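Side-chain contacts in esterase (Alcaligenes sp., PDB 1QLW), which hydrolyses carboxylic esters and has an alpha/beta hydrolase fold: residues A140-F145 with P149-A154; E90-K95 with L312-I317. All blocks are in the same frame, centred on the assembly; numbering follows the deposited sequence.

Contact 1 of 2, residues A140-F145 with P149-A154; sequences AAWAIF and PRYPDA
W142 meets Y151 from its first side-chain atom onward. W142 CB lies 4.1 Å from Y151 CB, and the indole swings out with CG anti to the backbone N (chi1 -170°), which sends it across the loop that follows the helix. CG and CD1 of the five-membered ring sit under the backbone of Y151: Y151 CA stands over that face, 3.8 Å from the centroid of the W142 five-membered ring, a CH-pi contact. W142 NE1 donates to D153 O at 2.9 Å, with an N-H...O angle of 160°. The oxygen is in the indole plane, but the nitrogen stands well above the carbonyl plane of D153. This is a helix-to-loop contact at the surface of the alpha/beta hydrolase: helix 138-144 ends and the chain turns back over its tryptophan. On the benzo side, W142 CE3 meets Y151 CD1 at 3.8 Å. The tyrosine presents its edge to the indole face, a T-shaped pair with planes at 90°. P152, after a cis peptide bond, sets its CA over the same face and its own CB over the tyrosine ring. W142 CZ2 touches A154 CB at 3.9 Å. Q165 and W169 of helix 165-171 also touch W142.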
loop_
_atom_site.group_PDB
_atom_site.type_symbol
_atom_site.label_atom_id
_atom_site.label_comp_id
_atom_site.label_asym_id
_atom_site.label_seq_id
_atom_site.Cartn_x
_atom_site.Cartn_y
_atom_site.Cartn_z
ATOM N N ALA A 140 -22.463 6.422 -4.882
ATOM C CA ALA A 140 -22.774 5.947 -3.540
ATOM C C ALA A 140 -21.889 6.648 -2.514
ATOM O O ALA A 140 -22.366 7.093 -1.461
ATOM C CB ALA A 140 -22.575 4.435 -3.473
ATOM N N ALA A 141 -20.600 6.751 -2.815
ATOM C CA ALA A 141 -19.645 7.362 -1.902
ATOM C C ALA A 141 -19.992 8.818 -1.636
ATOM O O ALA A 141 -19.804 9.306 -0.514
ATOM C CB ALA A 141 -18.232 7.208 -2.441
ATOM N N TRP A 142 -20.446 9.540 -2.646
ATOM C CA TRP A 142 -20.805 10.949 -2.468
ATOM C C TRP A 142 -21.778 11.133 -1.311
ATOM O O TRP A 142 -21.646 12.051 -0.499
ATOM C CB TRP A 142 -21.458 11.410 -3.763
ATOM C CG TRP A 142 -21.697 12.872 -3.920
ATOM C CD1 TRP A 142 -22.807 13.581 -3.560
ATOM C CD2 TRP A 142 -20.802 13.803 -4.536
ATOM N NE1 TRP A 142 -22.652 14.903 -3.916
ATOM C CE2 TRP A 142 -21.428 15.063 -4.521
ATOM C CE3 TRP A 142 -19.525 13.681 -5.097
ATOM C CZ2 TRP A 142 -20.818 16.195 -5.062
ATOM C CZ3 TRP A 142 -18.934 14.809 -5.618
ATOM C CH2 TRP A 142 -19.572 16.053 -5.599
ATOM N N ALA A 143 -22.776 10.264 -1.247
ATOM C CA ALA A 143 -23.795 10.333 -0.203
ATOM C C ALA A 143 -23.291 9.741 1.100
ATOM O O ALA A 143 -23.568 10.297 2.179
ATOM C CB ALA A 143 -25.085 9.690 -0.684
ATOM N N ILE A 144 -22.567 8.622 1.076
ATOM C CA ILE A 144 -21.999 8.061 2.304
ATOM C C ILE A 144 -21.092 9.065 3.003
ATOM O O ILE A 144 -21.091 9.202 4.229
ATOM C CB ILE A 144 -21.213 6.769 2.003
ATOM C CG1 ILE A 144 -22.188 5.697 1.514
ATOM C CG2 ILE A 144 -20.427 6.295 3.221
ATOM C CD1 ILE A 144 -21.568 4.487 0.851
ATOM N N PHE A 145 -20.335 9.820 2.204
ATOM C CA PHE A 145 -19.385 10.775 2.733
ATOM C C PHE A 145 -20.004 12.132 3.035
ATOM O O PHE A 145 -19.335 12.993 3.610
ATOM C CB PHE A 145 -18.206 10.939 1.783
ATOM C CG PHE A 145 -17.368 9.705 1.562
ATOM C CD1 PHE A 145 -17.387 8.615 2.427
ATOM C CD2 PHE A 145 -16.520 9.638 0.476
ATOM C CE1 PHE A 145 -16.597 7.505 2.223
ATOM C CE2 PHE A 145 -15.720 8.530 0.255
ATOM C CZ PHE A 145 -15.757 7.469 1.121
ATOM N N PRO A 149 -26.446 16.118 -1.054
ATOM C CA PRO A 149 -27.614 15.267 -0.866
ATOM C C PRO A 149 -27.638 14.043 -1.751
ATOM O O PRO A 149 -28.082 12.949 -1.373
ATOM C CB PRO A 149 -28.789 16.213 -1.101
ATOM C CG PRO A 149 -28.254 17.357 -1.896
ATOM C CD PRO A 149 -26.806 17.482 -1.497
ATOM N N ARG A 150 -27.105 14.201 -2.958
ATOM C CA ARG A 150 -27.070 13.153 -3.956
ATOM C C ARG A 150 -26.090 13.584 -5.040
ATOM O O ARG A 150 -25.815 14.771 -5.233
ATOM C CB ARG A 150 -28.450 12.933 -4.565
ATOM C CG ARG A 150 -28.969 14.156 -5.306
ATOM C CD ARG A 150 -30.466 14.025 -5.564
ATOM N NE ARG A 150 -31.225 14.123 -4.323
ATOM C CZ ARG A 150 -31.476 15.209 -3.607
ATOM N NH1 ARG A 150 -31.043 16.405 -3.977
ATOM N NH2 ARG A 150 -32.189 15.110 -2.486
ATOM N N TYR A 151 -25.463 12.599 -5.664
ATOM C CA TYR A 151 -24.463 12.894 -6.680
ATOM C C TYR A 151 -25.120 13.532 -7.895
ATOM O O TYR A 151 -26.214 13.103 -8.316
ATOM C CB TYR A 151 -23.841 11.540 -7.065
ATOM C CG TYR A 151 -22.783 11.637 -8.122
ATOM C CD1 TYR A 151 -21.470 11.949 -7.840
ATOM C CD2 TYR A 151 -23.145 11.381 -9.443
ATOM C CE1 TYR A 151 -20.529 11.987 -8.880
ATOM C CE2 TYR A 151 -22.249 11.426 -10.471
ATOM C CZ TYR A 151 -20.953 11.756 -10.179
ATOM O OH TYR A 151 -20.030 11.752 -11.209
ATOM N N PRO A 152 -24.499 14.527 -8.523
ATOM C CA PRO A 152 -23.231 15.135 -8.214
ATOM C C PRO A 152 -23.377 16.548 -7.646
ATOM O O PRO A 152 -22.619 17.450 -7.983
ATOM C CB PRO A 152 -22.587 15.194 -9.612
ATOM C CG PRO A 152 -23.731 15.570 -10.492
ATOM C CD PRO A 152 -24.982 15.029 -9.846
ATOM N N ASP A 153 -24.356 16.732 -6.776
ATOM C CA ASP A 153 -24.615 18.038 -6.177
ATOM C C ASP A 153 -23.980 18.154 -4.799
ATOM O O ASP A 153 -24.251 17.346 -3.924
ATOM C CB ASP A 153 -26.116 18.248 -6.076
ATOM C CG ASP A 153 -26.731 18.531 -7.438
ATOM O OD1 ASP A 153 -26.068 19.145 -8.301
ATOM O OD2 ASP A 153 -27.892 18.123 -7.616
ATOM N N ALA A 154 -23.069 19.106 -4.653
ATOM C CA ALA A 154 -22.362 19.290 -3.401
ATOM C C ALA A 154 -23.064 20.314 -2.510
ATOM O O ALA A 154 -23.631 21.299 -2.990
ATOM C CB ALA A 154 -20.956 19.834 -3.645
#

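Contact 2 of 2, residues E90-K95 with L312-I317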
loop_
_atom_site.group_PDB
_atom_site.type_symbol
_atom_site.label_atom_id
_atom_site.label_comp_id
_atom_site.label_asym_id
_atom_site.label_seq_id
_atom_site.Cartn_x
_atom_site.Cartn_y
_atom_site.Cartn_z
ATOM N N GLU A 90 1.576 13.344 7.891
ATOM C CA GLU A 90 2.669 14.299 7.892
ATOM C C GLU A 90 2.484 15.348 8.973
ATOM O O GLU A 90 3.444 15.741 9.644
ATOM C CB GLU A 90 2.760 14.982 6.525
ATOM C CG GLU A 90 3.882 16.003 6.471
ATOM C CD GLU A 90 4.117 16.680 5.154
ATOM O OE1 GLU A 90 3.502 16.293 4.144
ATOM O OE2 GLU A 90 4.933 17.635 5.127
ATOM N N TYR A 91 1.264 15.827 9.167
ATOM C CA TYR A 91 1.023 16.855 10.177
ATOM C C TYR A 91 1.357 16.333 11.567
ATOM O O TYR A 91 2.012 17.011 12.369
ATOM C CB TYR A 91 -0.414 17.345 10.117
ATOM C CG TYR A 91 -0.658 18.563 10.961
ATOM C CD1 TYR A 91 -0.029 19.758 10.667
ATOM C CD2 TYR A 91 -1.567 18.555 11.997
ATOM C CE1 TYR A 91 -0.311 20.908 11.383
ATOM C CE2 TYR A 91 -1.863 19.682 12.732
ATOM C CZ TYR A 91 -1.238 20.871 12.409
ATOM O OH TYR A 91 -1.517 22.033 13.089
ATOM N N PHE A 92 0.929 15.101 11.866
ATOM C CA PHE A 92 1.207 14.521 13.174
ATOM C C PHE A 92 2.711 14.393 13.390
ATOM O O PHE A 92 3.210 14.688 14.485
ATOM C CB PHE A 92 0.525 13.161 13.318
ATOM C CG PHE A 92 -0.971 13.198 13.446
ATOM C CD1 PHE A 92 -1.734 14.347 13.422
ATOM C CD2 PHE A 92 -1.657 12.010 13.601
ATOM C CE1 PHE A 92 -3.104 14.318 13.539
ATOM C CE2 PHE A 92 -3.037 11.965 13.732
ATOM C CZ PHE A 92 -3.765 13.131 13.703
ATOM N N LEU A 93 3.444 13.975 12.357
ATOM C CA LEU A 93 4.906 13.889 12.451
ATOM C C LEU A 93 5.505 15.254 12.762
ATOM O O LEU A 93 6.390 15.390 13.618
ATOM C CB LEU A 93 5.487 13.386 11.128
ATOM C CG LEU A 93 5.136 11.958 10.784
ATOM C CD1 LEU A 93 5.519 11.644 9.357
ATOM C CD2 LEU A 93 5.839 11.008 11.736
ATOM N N ARG A 94 5.026 16.299 12.083
ATOM C CA ARG A 94 5.507 17.663 12.279
ATOM C C ARG A 94 5.167 18.188 13.664
ATOM O O ARG A 94 5.875 19.037 14.209
ATOM C CB ARG A 94 4.970 18.579 11.182
ATOM C CG ARG A 94 5.618 18.305 9.838
ATOM C CD ARG A 94 5.046 19.204 8.754
ATOM N NE ARG A 94 5.700 18.973 7.468
ATOM C CZ ARG A 94 6.818 19.569 7.076
ATOM N NH1 ARG A 94 7.447 20.443 7.848
ATOM N NH2 ARG A 94 7.323 19.239 5.900
ATOM N N LYS A 95 4.110 17.661 14.276
ATOM C CA LYS A 95 3.711 17.983 15.630
ATOM C C LYS A 95 4.442 17.140 16.662
ATOM O O LYS A 95 4.203 17.322 17.869
ATOM C CB LYS A 95 2.189 17.885 15.747
ATOM C CG LYS A 95 1.475 18.975 14.961
ATOM C CD LYS A 95 1.613 20.326 15.628
ATOM C CE LYS A 95 0.643 21.358 15.109
ATOM N NZ LYS A 95 0.548 22.524 16.026
ATOM N N LEU A 312 -7.619 20.094 17.062
ATOM C CA LEU A 312 -8.569 19.758 18.125
ATOM C C LEU A 312 -8.264 18.378 18.678
ATOM O O LEU A 312 -8.322 18.156 19.889
ATOM C CB LEU A 312 -9.992 19.853 17.602
ATOM C CG LEU A 312 -10.508 21.274 17.366
ATOM C CD1 LEU A 312 -11.749 21.251 16.496
ATOM C CD2 LEU A 312 -10.809 21.964 18.690
ATOM N N ILE A 313 -8.012 17.416 17.796
ATOM C CA ILE A 313 -7.727 16.051 18.217
ATOM C C ILE A 313 -6.405 15.976 18.966
ATOM O O ILE A 313 -6.314 15.343 20.021
ATOM C CB ILE A 313 -7.742 15.120 16.986
ATOM C CG1 ILE A 313 -9.180 15.014 16.451
ATOM C CG2 ILE A 313 -7.173 13.759 17.330
ATOM C CD1 ILE A 313 -9.262 14.298 15.111
ATOM N N LEU A 314 -5.368 16.619 18.440
ATOM C CA LEU A 314 -4.061 16.582 19.093
ATOM C C LEU A 314 -4.075 17.267 20.453
ATOM O O LEU A 314 -3.428 16.812 21.395
ATOM C CB LEU A 314 -2.981 17.174 18.193
ATOM C CG LEU A 314 -2.708 16.416 16.896
ATOM C CD1 LEU A 314 -1.708 17.179 16.048
ATOM C CD2 LEU A 314 -2.212 15.002 17.178
ATOM N N ASP A 315 -4.847 18.349 20.564
ATOM C CA ASP A 315 -5.004 19.020 21.861
ATOM C C ASP A 315 -5.611 18.048 22.867
ATOM O O ASP A 315 -5.163 17.935 24.013
ATOM C CB ASP A 315 -5.878 20.263 21.743
ATOM C CG ASP A 315 -6.243 20.885 23.075
ATOM O OD1 ASP A 315 -5.393 21.574 23.676
ATOM O OD2 ASP A 315 -7.384 20.681 23.543
ATOM N N TRP A 316 -6.631 17.301 22.452
ATOM C CA TRP A 316 -7.254 16.306 23.313
ATOM C C TRP A 316 -6.265 15.207 23.666
ATOM O O TRP A 316 -6.163 14.819 24.836
ATOM C CB TRP A 316 -8.520 15.749 22.660
ATOM C CG TRP A 316 -9.201 14.716 23.519
ATOM C CD1 TRP A 316 -10.187 14.930 24.425
ATOM C CD2 TRP A 316 -8.929 13.313 23.557
ATOM N NE1 TRP A 316 -10.549 13.753 25.026
ATOM C CE2 TRP A 316 -9.783 12.741 24.526
ATOM C CE3 TRP A 316 -8.042 12.481 22.852
ATOM C CZ2 TRP A 316 -9.766 11.382 24.808
ATOM C CZ3 TRP A 316 -8.043 11.140 23.156
ATOM C CH2 TRP A 316 -8.900 10.598 24.117
ATOM N N ILE A 317 -5.509 14.720 22.679
ATOM C CA ILE A 317 -4.541 13.661 22.968
ATOM C C ILE A 317 -3.523 14.139 23.992
ATOM O O ILE A 317 -3.228 13.436 24.956
ATOM C CB ILE A 317 -3.825 13.187 21.696
ATOM C CG1 ILE A 317 -4.817 12.451 20.788
ATOM C CG2 ILE A 317 -2.647 12.295 22.062
ATOM C CD1 ILE A 317 -4.272 12.083 19.422
#
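F92 and L314 mark the closest backbone approach of two helical segments, with their CA atoms 8.2 Å apart. Residues 90-94 are the last turns of helix 88-94, and K95 follows in the loop. Residues 312-317 lie within helix 306-319. Both helices pack beside strand 65-68 of the central sheet of the alpha/beta hydrolase fold. I65 of that strand touches F92, L314 and I317.

L314 carries the contact. Both methyls touch F92, and L314 CD1 also reaches K95 and Y91. CD2 sits over one face of the F92 ring, offset toward the rim. L314 CD2 is 4.0 Å from the F92 ring centroid and 22° off the normal, a CH-pi contact. The nearest ring atoms are CD1 and CE1, and L314 CD2 comes to 3.8 Å from F92 CE1. The other methyl joins it there, with L314 CD1 3.9 Å from F92 CD1. The CB of F92 does not point straight at the other helix; with CG beside the backbone N (chi1 -71°) the ring end comes nearer to it. W88 meets the F92 ring on its own helix.

The Y91 ring is a looser neighbour, with Y91 CE2 4.2 Å from L314 CD1. Its hydroxyl is hydrogen-bonded to D311. K95 CG also stands over the centre of the Y91 ring, so the lysine touches both the ring and the leucine methyl. The lysine then bends at chi2 and leads its amine away from the leucine; NZ makes a long, weak ion pair with D311. Nearer the backbone, K95 CG lies 3.8 Å from L314 CD1.

In the fold
Contact 2 joins parts of the chain more than 200 residues apart, and contact 1 is nested inside that loop. The order is 90-95, then 140-145 and 149-154, then 312-317. Their centres are about 29 Å apart and their nearest atoms about 15 Å, so they do not touch. They share no helix. Contact 2 ties the last helix of the chain to an early one at the central sheet. Contact 1 closes a short local turn at the surface, near helix 165-171 and farther from the chain centre. Both have residues near the second subunit: D40 and Y39 of that subunit pack on A140 and I144, and its Q18 on E90.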